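Local coordinates for beta-lactamase Mb2281c (Mycobacterium bovis, PDB 3I7J), which probably acts as a serine hydrolase of the beta-lactamase and penicillin-binding protein family, opening amide or ester bonds through an acyl-enzyme intermediate, at residues Thr95-Ser100 with Arg196-Gly201; Pro190-Gln195 with Pro212-Glu217; Glu205-Lys210 with Thr221-His226; Phe227-Gly232 with Arg250-Trp255. All coordinates share one frame; numbering follows the deposited sequence.

Contact 1 of 4, residues Thr95-Ser100 with Arg196-Gly201; sequences TRRMYS and RPNDWG
R97 reaches across a buried interface to lie along N198, D199 and W200, and its course explains most of the contact. CB already points at the 196-201 loop. With CG anti to the backbone N (chi1 170°), bends at the second and third torsions carry the aliphatic part past the N198 backbone and bring the guanidinium against W200 CB. R97 NE comes to 3.7 Å from W200 CB, a methylene that sits 3.5 Å above the centre of the guanidinium plane, an apolar cover for the flat face of a charged group; the guanidinium and indole planes are inclined at 45°. At the edge of the guanidinium, and in its plane, NH1 gives a 3.0 Å bond to a water that donates to D199 OD1 at 2.8 Å, so a water bridges R97 and D199, whose charged atoms are not in direct contact. NH2 bonds to the carbonyls of Q181 and A77. Arginine suits the place because one planar head can serve several separate acceptors. A second water links the amide of N198, through ND2, to the R97 carbonyl, while OD1 of N198 turns to K210. Beside this, Y99 and W200 meet obliquely, with planes at 38° and Y99 CD1 3.6 Å from W200 CH2. The Y99 hydroxyl bonds to K43 and S40, a grouping consistent with the SxxK and tyrosine motifs of serine beta-lactamases. The loop running from helix 72-76 to helix 101-115 is thereby joined to the loop between strands 193-195 and 205-206, while W200 also packs on strand 187-189.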
# COMPACT_ATOMS: atom_id res chain seq x y z
N THR A 95 -11.45 -8.76 -16.29
CA THR A 95 -11.17 -10.14 -16.65
C THR A 95 -9.84 -10.61 -16.08
O THR A 95 -9.70 -11.77 -15.71
CB THR A 95 -11.13 -10.32 -18.17
OG1 THR A 95 -10.00 -9.61 -18.71
CG2 THR A 95 -12.41 -9.76 -18.79
N ARG A 96 -8.87 -9.71 -16.03
CA ARG A 96 -7.57 -10.08 -15.51
C ARG A 96 -7.05 -9.15 -14.43
O ARG A 96 -7.41 -7.97 -14.36
CB ARG A 96 -6.52 -10.16 -16.63
CG ARG A 96 -6.64 -11.42 -17.48
CD ARG A 96 -5.31 -11.80 -18.10
NE ARG A 96 -4.92 -10.91 -19.19
CZ ARG A 96 -3.73 -10.93 -19.79
NH1 ARG A 96 -2.81 -11.80 -19.39
NH2 ARG A 96 -3.47 -10.09 -20.78
N ARG A 97 -6.21 -9.70 -13.56
CA ARG A 97 -5.61 -8.93 -12.51
C ARG A 97 -4.15 -8.74 -12.85
O ARG A 97 -3.37 -9.69 -12.79
CB ARG A 97 -5.72 -9.67 -11.18
CG ARG A 97 -4.92 -9.06 -10.05
CD ARG A 97 -5.70 -9.12 -8.74
NE ARG A 97 -6.64 -8.03 -8.63
CZ ARG A 97 -7.77 -8.05 -7.94
NH1 ARG A 97 -8.16 -9.14 -7.28
NH2 ARG A 97 -8.53 -6.97 -7.92
N MSE A 98 -3.77 -7.54 -13.25
CA MSE A 98 -2.37 -7.30 -13.51
C MSE A 98 -1.92 -5.98 -12.92
O MSE A 98 -2.43 -4.91 -13.25
CB MSE A 98 -2.05 -7.41 -15.01
CG MSE A 98 -2.57 -6.35 -15.93
SE MSE A 98 -2.06 -6.78 -17.82
CE MSE A 98 -3.62 -7.86 -18.26
N TYR A 99 -0.98 -6.10 -11.99
CA TYR A 99 -0.43 -4.96 -11.29
C TYR A 99 -0.04 -3.90 -12.30
O TYR A 99 0.57 -4.21 -13.31
CB TYR A 99 0.81 -5.41 -10.51
CG TYR A 99 1.39 -4.34 -9.62
CD1 TYR A 99 0.68 -3.86 -8.53
CD2 TYR A 99 2.66 -3.82 -9.87
CE1 TYR A 99 1.23 -2.89 -7.69
CE2 TYR A 99 3.22 -2.85 -9.03
CZ TYR A 99 2.50 -2.40 -7.95
OH TYR A 99 3.05 -1.46 -7.11
N SER A 100 -0.41 -2.64 -12.04
CA SER A 100 -0.09 -1.58 -12.99
C SER A 100 0.23 -0.22 -12.37
O SER A 100 -0.51 0.28 -11.52
CB SER A 100 -1.24 -1.40 -13.98
OG SER A 100 -1.00 -0.29 -14.83
N ARG A 196 -2.39 -17.67 -7.11
CA ARG A 196 -3.77 -18.10 -7.39
C ARG A 196 -4.57 -18.25 -6.11
O ARG A 196 -4.48 -19.26 -5.43
CB ARG A 196 -3.76 -19.45 -8.12
CG ARG A 196 -2.96 -19.49 -9.40
CD ARG A 196 -2.94 -20.90 -9.99
NE ARG A 196 -2.06 -21.00 -11.14
CZ ARG A 196 -2.24 -20.33 -12.27
NH1 ARG A 196 -3.29 -19.52 -12.39
NH2 ARG A 196 -1.37 -20.45 -13.27
N PRO A 197 -5.40 -17.24 -5.78
CA PRO A 197 -5.58 -16.01 -6.55
C PRO A 197 -4.64 -14.90 -6.09
O PRO A 197 -3.98 -15.03 -5.05
CB PRO A 197 -7.04 -15.67 -6.28
CG PRO A 197 -7.17 -16.01 -4.82
CD PRO A 197 -6.40 -17.33 -4.69
N ASN A 198 -4.58 -13.82 -6.85
CA ASN A 198 -3.73 -12.68 -6.50
C ASN A 198 -4.67 -11.57 -6.04
O ASN A 198 -4.88 -10.59 -6.74
CB ASN A 198 -2.89 -12.23 -7.70
CG ASN A 198 -1.80 -11.24 -7.31
OD1 ASN A 198 -1.39 -11.18 -6.16
ND2 ASN A 198 -1.31 -10.47 -8.28
N ASP A 199 -5.24 -11.75 -4.86
CA ASP A 199 -6.20 -10.81 -4.28
C ASP A 199 -5.70 -9.40 -4.05
O ASP A 199 -4.57 -9.18 -3.60
CB ASP A 199 -6.72 -11.36 -2.96
CG ASP A 199 -7.63 -12.56 -3.14
OD1 ASP A 199 -7.92 -12.91 -4.31
OD2 ASP A 199 -8.06 -13.13 -2.11
N TRP A 200 -6.56 -8.44 -4.34
CA TRP A 200 -6.24 -7.04 -4.14
C TRP A 200 -7.50 -6.32 -3.64
O TRP A 200 -8.62 -6.70 -3.99
CB TRP A 200 -5.75 -6.43 -5.46
CG TRP A 200 -4.54 -5.55 -5.30
CD1 TRP A 200 -4.52 -4.25 -4.88
CD2 TRP A 200 -3.17 -5.91 -5.53
NE1 TRP A 200 -3.23 -3.79 -4.82
CE2 TRP A 200 -2.38 -4.79 -5.21
CE3 TRP A 200 -2.53 -7.09 -5.97
CZ2 TRP A 200 -0.98 -4.80 -5.32
CZ3 TRP A 200 -1.14 -7.10 -6.07
CH2 TRP A 200 -0.38 -5.96 -5.74
N GLY A 201 -7.29 -5.30 -2.83
CA GLY A 201 -8.41 -4.53 -2.31
C GLY A 201 -8.51 -3.26 -3.13
O GLY A 201 -8.23 -3.29 -4.33
O HOH W 1 -8.09 -12.11 -6.99
O HOH W 2 -1.71 -10.18 -11.00

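Contact 2 of 4, residues Pro190-Gln195 with Pro212-Glu217; sequences PGYGVQ and PHWTGE
Y192 lays its ring against the backbone of P212, H213 and W214, so that one aromatic side chain meets three residues in three different attitudes. The pyrrolidine of P212 comes in at the rim: its CG lies in the plane of the phenol, 3.9 Å from Y192 CD2, as a compact apolar ring can. The H213-W214 peptide lies against the ring next, with W214 N over one face, 3.5 Å from Y192 CZ. The side chains of Y192 and W214 cross at about a right angle; Y192 CE1 meets the edge of the indole near its plane, 4.0 Å from W214 CD1. H213 completes an aromatic cluster, its plane inclined at 44° to the phenol. At the tip, Y192 OH gives a 2.8 Å bond to an in-plane water that donates in turn to H213 O, also at 2.8 Å, which ties the hydroxyl to the loop it covers. The indole NE1 of W214 bonds to E205 OE1. A classic beta bulge places Y192 and G193 together across from L189; glycine readily takes the positive phi found at G193. The contact sets the turn between strands 187-189 and 193-195 against the loop leading from strand 205-206 to strand 224-228; helix 256-271 touches Y192 through L257 and W214 through W260, and W235 of strand 232-237 also packs on W214.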
# COMPACT_ATOMS: atom_id res chain seq x y z
N PRO A 190 4.53 -9.08 -8.58
CA PRO A 190 5.93 -8.74 -8.88
C PRO A 190 6.88 -9.14 -7.75
O PRO A 190 6.71 -8.72 -6.61
CB PRO A 190 5.87 -7.24 -9.09
CG PRO A 190 4.52 -7.06 -9.73
CD PRO A 190 3.63 -7.95 -8.90
N GLY A 191 7.87 -9.96 -8.08
CA GLY A 191 8.82 -10.39 -7.08
C GLY A 191 8.46 -11.72 -6.43
O GLY A 191 9.31 -12.37 -5.83
N TYR A 192 7.20 -12.12 -6.56
CA TYR A 192 6.77 -13.38 -5.97
C TYR A 192 6.07 -14.33 -6.94
O TYR A 192 5.49 -15.34 -6.54
CB TYR A 192 5.87 -13.12 -4.76
CG TYR A 192 6.63 -12.52 -3.61
CD1 TYR A 192 6.80 -11.14 -3.49
CD2 TYR A 192 7.26 -13.34 -2.68
CE1 TYR A 192 7.59 -10.60 -2.48
CE2 TYR A 192 8.05 -12.81 -1.66
CZ TYR A 192 8.22 -11.44 -1.57
OH TYR A 192 9.02 -10.91 -0.59
N GLY A 193 6.15 -14.01 -8.23
CA GLY A 193 5.56 -14.86 -9.25
C GLY A 193 4.05 -14.99 -9.23
O GLY A 193 3.35 -14.29 -8.49
N VAL A 194 3.54 -15.90 -10.06
CA VAL A 194 2.12 -16.17 -10.17
C VAL A 194 1.51 -16.52 -8.82
O VAL A 194 2.11 -17.25 -8.02
CB VAL A 194 1.82 -17.35 -11.13
CG1 VAL A 194 0.31 -17.57 -11.24
CG2 VAL A 194 2.41 -17.07 -12.50
N GLN A 195 0.31 -16.00 -8.57
CA GLN A 195 -0.42 -16.28 -7.33
C GLN A 195 -1.86 -16.61 -7.71
O GLN A 195 -2.47 -15.92 -8.53
CB GLN A 195 -0.36 -15.07 -6.39
CG GLN A 195 1.05 -14.73 -5.91
CD GLN A 195 1.62 -15.76 -4.95
OE1 GLN A 195 2.84 -15.96 -4.88
NE2 GLN A 195 0.76 -16.42 -4.21
N PRO A 212 5.23 -17.98 -2.39
CA PRO A 212 5.88 -17.27 -1.28
C PRO A 212 5.33 -15.85 -1.20
O PRO A 212 4.65 -15.40 -2.13
CB PRO A 212 7.35 -17.31 -1.68
CG PRO A 212 7.28 -17.17 -3.16
CD PRO A 212 6.14 -18.11 -3.54
N HIS A 213 5.60 -15.15 -0.11
CA HIS A 213 5.09 -13.78 0.07
C HIS A 213 6.05 -12.95 0.91
O HIS A 213 6.98 -13.49 1.50
CB HIS A 213 3.72 -13.83 0.76
CG HIS A 213 2.90 -12.58 0.56
ND1 HIS A 213 2.46 -12.17 -0.67
CD2 HIS A 213 2.46 -11.65 1.45
CE1 HIS A 213 1.77 -11.05 -0.54
NE2 HIS A 213 1.76 -10.71 0.73
N TRP A 214 5.83 -11.64 0.96
CA TRP A 214 6.70 -10.77 1.74
C TRP A 214 6.29 -10.71 3.21
O TRP A 214 7.10 -10.36 4.06
CB TRP A 214 6.76 -9.36 1.14
CG TRP A 214 5.43 -8.77 0.79
CD1 TRP A 214 4.68 -9.01 -0.33
CD2 TRP A 214 4.68 -7.83 1.57
NE1 TRP A 214 3.52 -8.27 -0.29
CE2 TRP A 214 3.49 -7.55 0.87
CE3 TRP A 214 4.90 -7.21 2.81
CZ2 TRP A 214 2.52 -6.66 1.35
CZ3 TRP A 214 3.94 -6.33 3.30
CH2 TRP A 214 2.76 -6.06 2.57
N THR A 215 5.03 -11.05 3.51
CA THR A 215 4.57 -11.03 4.90
C THR A 215 5.00 -12.32 5.61
O THR A 215 5.66 -13.19 5.02
CB THR A 215 3.02 -10.89 5.01
OG1 THR A 215 2.39 -11.98 4.32
CG2 THR A 215 2.56 -9.58 4.41
N GLY A 216 4.66 -12.45 6.89
CA GLY A 216 5.05 -13.64 7.64
C GLY A 216 4.10 -14.81 7.42
O GLY A 216 2.98 -14.62 6.95
N GLU A 217 4.56 -16.01 7.76
CA GLU A 217 3.74 -17.20 7.61
C GLU A 217 2.59 -17.18 8.60
O GLU A 217 1.63 -17.93 8.45
CB GLU A 217 4.56 -18.47 7.85
CG GLU A 217 5.56 -18.78 6.76
CD GLU A 217 6.14 -20.18 6.90
OE1 GLU A 217 6.62 -20.51 8.01
OE2 GLU A 217 6.10 -20.94 5.91
O HOH W 3 9.67 -12.93 1.20

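Contact 3 of 4, residues Glu205-Lys210 with Thr221-His226; sequences EIRNSK and TRTFGH
The ladder at one edge of the six-stranded antiparallel sheet begins where E205 pairs with G225, joining edge strand 205-206 to strand 224-228. E205 and G225 form a hydrogen-bonded pair: E205 N gives to G225 O, and G225 N to E205 O, each at 2.9 Å. F224 CA lies 3.0 Å from E205 O, a bent CA-H...O contact. A glutamate suits this buried place because its carboxylate pairs with K210, while OE1 accepts from W214. The neighbouring pair, I206 with F224, is non-hydrogen-bonded; both side chains start from the same face, but it is F224 CB that meets I206 CG1, at 4.2 Å, the ring leading away. Glycine readily takes the phi of 156° at G225. Beyond the regular strands R207 N bonds to T223 O at 2.9 Å, nearly straight at 175°, while N208 N reaches T221 O at the same distance but a more bent 133°. T221 CG2 closes over N208 O at 3.1 Å. The side chain of R207 stays extended from CG to NE, passing its CB 4.0 Å from T223 CB, then turns its guanidinium so that NH2 bonds to the carbonyl of G216; T223 spends its hydroxyl on S220 O. H226 begins the sequence HFG, consistent with the position of the third conserved motif, KTG or its histidine variant, in this family. Strand 224-228 is flanked on its other side by strand 232-237, bonded through V236 and I234, and H226 touches K43 and P44 of helix 42-56.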
# COMPACT_ATOMS: atom_id res chain seq x y z
N GLU A 205 -2.81 -4.20 -1.28
CA GLU A 205 -2.70 -5.60 -1.64
C GLU A 205 -3.27 -6.38 -0.46
O GLU A 205 -3.19 -5.92 0.68
CB GLU A 205 -1.25 -6.03 -1.84
CG GLU A 205 -1.12 -7.40 -2.51
CD GLU A 205 0.12 -8.17 -2.07
OE1 GLU A 205 1.19 -7.54 -1.88
OE2 GLU A 205 0.03 -9.40 -1.94
N ILE A 206 -3.86 -7.53 -0.74
CA ILE A 206 -4.40 -8.40 0.31
C ILE A 206 -3.62 -9.71 0.22
O ILE A 206 -3.49 -10.30 -0.86
CB ILE A 206 -5.91 -8.67 0.11
CG1 ILE A 206 -6.71 -7.39 0.40
CG2 ILE A 206 -6.38 -9.77 1.05
CD1 ILE A 206 -8.23 -7.56 0.20
N ARG A 207 -3.08 -10.14 1.35
CA ARG A 207 -2.27 -11.35 1.43
C ARG A 207 -2.98 -12.63 1.07
O ARG A 207 -2.49 -13.43 0.25
CB ARG A 207 -1.72 -11.49 2.85
CG ARG A 207 -0.89 -12.74 3.10
CD ARG A 207 -0.54 -12.84 4.57
NE ARG A 207 0.35 -13.96 4.89
CZ ARG A 207 -0.01 -15.24 4.89
NH1 ARG A 207 -1.26 -15.58 4.60
NH2 ARG A 207 0.87 -16.17 5.20
N ASN A 208 -4.13 -12.84 1.69
CA ASN A 208 -4.90 -14.05 1.48
C ASN A 208 -3.96 -15.15 1.94
O ASN A 208 -3.48 -15.12 3.07
CB ASN A 208 -5.26 -14.21 0.01
CG ASN A 208 -6.21 -15.36 -0.23
OD1 ASN A 208 -7.33 -15.36 0.26
ND2 ASN A 208 -5.75 -16.36 -0.97
N SER A 209 -3.66 -16.11 1.06
CA SER A 209 -2.74 -17.18 1.42
C SER A 209 -1.65 -17.36 0.37
O SER A 209 -1.22 -18.47 0.09
CB SER A 209 -3.52 -18.50 1.61
OG SER A 209 -4.26 -18.82 0.45
N LYS A 210 -1.21 -16.24 -0.20
CA LYS A 210 -0.16 -16.22 -1.22
C LYS A 210 1.13 -16.82 -0.68
O LYS A 210 1.45 -16.68 0.51
CB LYS A 210 0.10 -14.79 -1.69
CG LYS A 210 -1.06 -14.17 -2.45
CD LYS A 210 -0.84 -12.69 -2.72
CE LYS A 210 -2.14 -12.01 -3.16
NZ LYS A 210 -1.93 -10.56 -3.44
N THR A 221 -4.91 -14.17 6.71
CA THR A 221 -5.26 -14.00 5.30
C THR A 221 -5.85 -12.61 5.03
O THR A 221 -5.88 -12.16 3.89
CB THR A 221 -6.30 -15.08 4.83
OG1 THR A 221 -7.43 -15.07 5.72
CG2 THR A 221 -5.67 -16.47 4.82
N ARG A 222 -6.30 -11.93 6.08
CA ARG A 222 -6.88 -10.59 5.92
C ARG A 222 -5.84 -9.47 5.93
O ARG A 222 -6.17 -8.29 5.74
CB ARG A 222 -7.91 -10.32 7.02
CG ARG A 222 -9.15 -11.20 6.94
CD ARG A 222 -9.92 -11.11 8.23
NE ARG A 222 -10.34 -9.74 8.55
CZ ARG A 222 -10.64 -9.33 9.77
NH1 ARG A 222 -10.57 -10.18 10.79
NH2 ARG A 222 -11.03 -8.07 9.97
N THR A 223 -4.58 -9.83 6.16
CA THR A 223 -3.49 -8.87 6.18
C THR A 223 -3.47 -8.13 4.84
O THR A 223 -3.65 -8.74 3.79
CB THR A 223 -2.14 -9.60 6.40
OG1 THR A 223 -2.20 -10.34 7.63
CG2 THR A 223 -0.98 -8.59 6.47
N PHE A 224 -3.26 -6.81 4.88
CA PHE A 224 -3.23 -5.99 3.67
C PHE A 224 -2.13 -4.93 3.80
O PHE A 224 -1.68 -4.65 4.91
CB PHE A 224 -4.60 -5.33 3.43
CG PHE A 224 -4.99 -4.35 4.51
CD1 PHE A 224 -4.59 -3.01 4.44
CD2 PHE A 224 -5.76 -4.76 5.60
CE1 PHE A 224 -4.95 -2.11 5.44
CE2 PHE A 224 -6.12 -3.87 6.61
CZ PHE A 224 -5.72 -2.54 6.53
N GLY A 225 -1.72 -4.35 2.68
CA GLY A 225 -0.68 -3.33 2.70
C GLY A 225 0.02 -3.25 1.36
O GLY A 225 -0.63 -3.25 0.32
N HIS A 226 1.35 -3.19 1.37
CA HIS A 226 2.08 -3.08 0.12
C HIS A 226 3.58 -3.07 0.39
O HIS A 226 4.02 -2.68 1.48
CB HIS A 226 1.70 -1.76 -0.57
CG HIS A 226 1.42 -1.89 -2.04
ND1 HIS A 226 2.40 -2.17 -2.96
CD2 HIS A 226 0.27 -1.73 -2.74
CE1 HIS A 226 1.87 -2.17 -4.18
NE2 HIS A 226 0.58 -1.91 -4.07

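Contact 4 of 4, residues Phe227-Gly232 with Arg250-Trp255; sequences FGQSGG and RDFGDW
The backbones of Q229 and F252 meet in one hydrogen bond, F252 N to Q229 O at 2.8 Å, the donor standing 55° out of the carbonyl plane. Nearby, G231 CA makes a CA-H contact with R250 O at 3.2 Å; being glycine, G231 lets its CA come this near the carbonyl, and its backbone angles also favour glycine. The CB of F252 points toward 227-232 and, with CG anti to the backbone N (chi1 180°), its ring lies against F227. The two meet edge-to-face: F227 CE2 sits 3.7 Å above the centre of the F252 ring, and the planes lie at 51°. Q229 folds back so that its OE1 is 3.9 Å from F252 CD2; a flexible polar chain, itself exposed, lies beside the ring. D251 works through solvent, its OD1 accepting from a water at 2.8 Å that also donates to the carbonyl of S230. Within the 250-255 loop, W255 NE1 gives a 2.9 Å bond to D251 O, and W255 CD1 lies 3.4 Å above the centre of the R250 guanidinium, whose NH1 is held by P11 O. In the fold, the turn joining strands 224-228 and 232-237 thus meets the loop from strand 242-248 to helix 256-271, with W260 of that helix touching the F252 ring.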
# COMPACT_ATOMS: atom_id res chain seq x y z
N PHE A 227 4.38 -3.52 -0.57
CA PHE A 227 5.83 -3.44 -0.42
C PHE A 227 6.30 -2.71 -1.67
O PHE A 227 5.51 -2.51 -2.60
CB PHE A 227 6.49 -4.82 -0.27
CG PHE A 227 6.71 -5.57 -1.56
CD1 PHE A 227 5.66 -6.27 -2.15
CD2 PHE A 227 7.96 -5.59 -2.16
CE1 PHE A 227 5.87 -7.00 -3.32
CE2 PHE A 227 8.18 -6.32 -3.33
CZ PHE A 227 7.13 -7.02 -3.92
N GLY A 228 7.55 -2.27 -1.67
CA GLY A 228 8.07 -1.55 -2.82
C GLY A 228 9.43 -2.06 -3.21
O GLY A 228 10.13 -2.67 -2.40
N GLN A 229 9.82 -1.82 -4.46
CA GLN A 229 11.11 -2.27 -4.97
C GLN A 229 12.28 -1.52 -4.35
O GLN A 229 13.43 -1.87 -4.57
CB GLN A 229 11.16 -2.12 -6.50
CG GLN A 229 10.21 -3.04 -7.27
CD GLN A 229 10.53 -4.52 -7.10
OE1 GLN A 229 11.67 -4.94 -7.27
NE2 GLN A 229 9.52 -5.31 -6.77
N SER A 230 11.98 -0.47 -3.59
CA SER A 230 13.02 0.31 -2.93
C SER A 230 13.41 -0.36 -1.61
O SER A 230 14.21 0.18 -0.85
CB SER A 230 12.55 1.73 -2.65
OG SER A 230 12.54 2.50 -3.85
N GLY A 231 12.82 -1.52 -1.35
CA GLY A 231 13.13 -2.25 -0.13
C GLY A 231 12.39 -1.79 1.11
O GLY A 231 12.97 -1.71 2.20
N GLY A 232 11.10 -1.48 0.96
CA GLY A 232 10.30 -1.04 2.08
C GLY A 232 8.93 -1.69 1.99
O GLY A 232 8.54 -2.15 0.92
N ARG A 250 17.98 -0.30 0.60
CA ARG A 250 18.45 -1.31 -0.35
C ARG A 250 17.26 -1.82 -1.16
O ARG A 250 16.26 -2.26 -0.60
CB ARG A 250 19.12 -2.48 0.36
CG ARG A 250 19.76 -3.47 -0.60
CD ARG A 250 20.45 -4.63 0.12
NE ARG A 250 21.02 -5.57 -0.84
CZ ARG A 250 21.61 -6.71 -0.51
NH1 ARG A 250 21.71 -7.07 0.76
NH2 ARG A 250 22.10 -7.50 -1.46
N ASP A 251 17.38 -1.77 -2.48
CA ASP A 251 16.31 -2.22 -3.35
C ASP A 251 15.96 -3.68 -3.09
O ASP A 251 16.83 -4.48 -2.73
CB ASP A 251 16.70 -2.03 -4.82
CG ASP A 251 16.84 -0.57 -5.21
OD1 ASP A 251 16.18 0.29 -4.59
OD2 ASP A 251 17.62 -0.28 -6.15
N PHE A 252 14.69 -4.01 -3.28
CA PHE A 252 14.18 -5.37 -3.08
C PHE A 252 15.01 -6.38 -3.86
O PHE A 252 15.43 -6.10 -4.98
CB PHE A 252 12.73 -5.44 -3.56
CG PHE A 252 12.11 -6.79 -3.40
CD1 PHE A 252 11.70 -7.24 -2.16
CD2 PHE A 252 11.92 -7.62 -4.50
CE1 PHE A 252 11.11 -8.50 -2.01
CE2 PHE A 252 11.33 -8.88 -4.36
CZ PHE A 252 10.93 -9.31 -3.12
N GLY A 253 15.22 -7.56 -3.28
CA GLY A 253 15.99 -8.60 -3.94
C GLY A 253 15.92 -9.90 -3.16
O GLY A 253 15.11 -10.03 -2.24
N ASP A 254 16.74 -10.88 -3.52
CA ASP A 254 16.72 -12.16 -2.82
C ASP A 254 17.09 -12.05 -1.34
O ASP A 254 16.65 -12.86 -0.53
CB ASP A 254 17.68 -13.17 -3.49
CG ASP A 254 17.28 -13.49 -4.93
OD1 ASP A 254 16.07 -13.62 -5.21
OD2 ASP A 254 18.19 -13.62 -5.78
N TRP A 255 17.88 -11.04 -0.99
CA TRP A 255 18.29 -10.85 0.40
C TRP A 255 17.10 -10.70 1.35
O TRP A 255 17.17 -11.09 2.51
CB TRP A 255 19.19 -9.61 0.54
CG TRP A 255 18.49 -8.31 0.27
CD1 TRP A 255 18.31 -7.71 -0.95
CD2 TRP A 255 17.81 -7.48 1.23
NE1 TRP A 255 17.56 -6.56 -0.81
CE2 TRP A 255 17.23 -6.41 0.52
CE3 TRP A 255 17.63 -7.55 2.62
CZ2 TRP A 255 16.48 -5.41 1.15
CZ3 TRP A 255 16.88 -6.56 3.24
CH2 TRP A 255 16.31 -5.50 2.50
O HOH W 4 15.51 2.82 -4.93
O HOH W 5 16.26 1.25 -1.93

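From the N terminus, contact 1 opens first and closes the longest loop, bringing 95-100, just before helix 101-115, back to 196-201. Before it closes, contact 2 opens at 190-195, so the two cross. Contact 3 begins after contact 1 has closed and crosses contact 2 in turn, since 212-217 falls between its two segments. Contact 4 follows in series, using the far end of strand 224-228, which contact 3 pairs with strand 205-206. Y99 packs on P190 between contacts 1 and 2; F227 packs on W214 between contacts 2 and 4. Contact 1 ties the loop before helix 101-115 to the one leading to edge strand 205-206, whereas contact 4 joins two loops near helix 256-271.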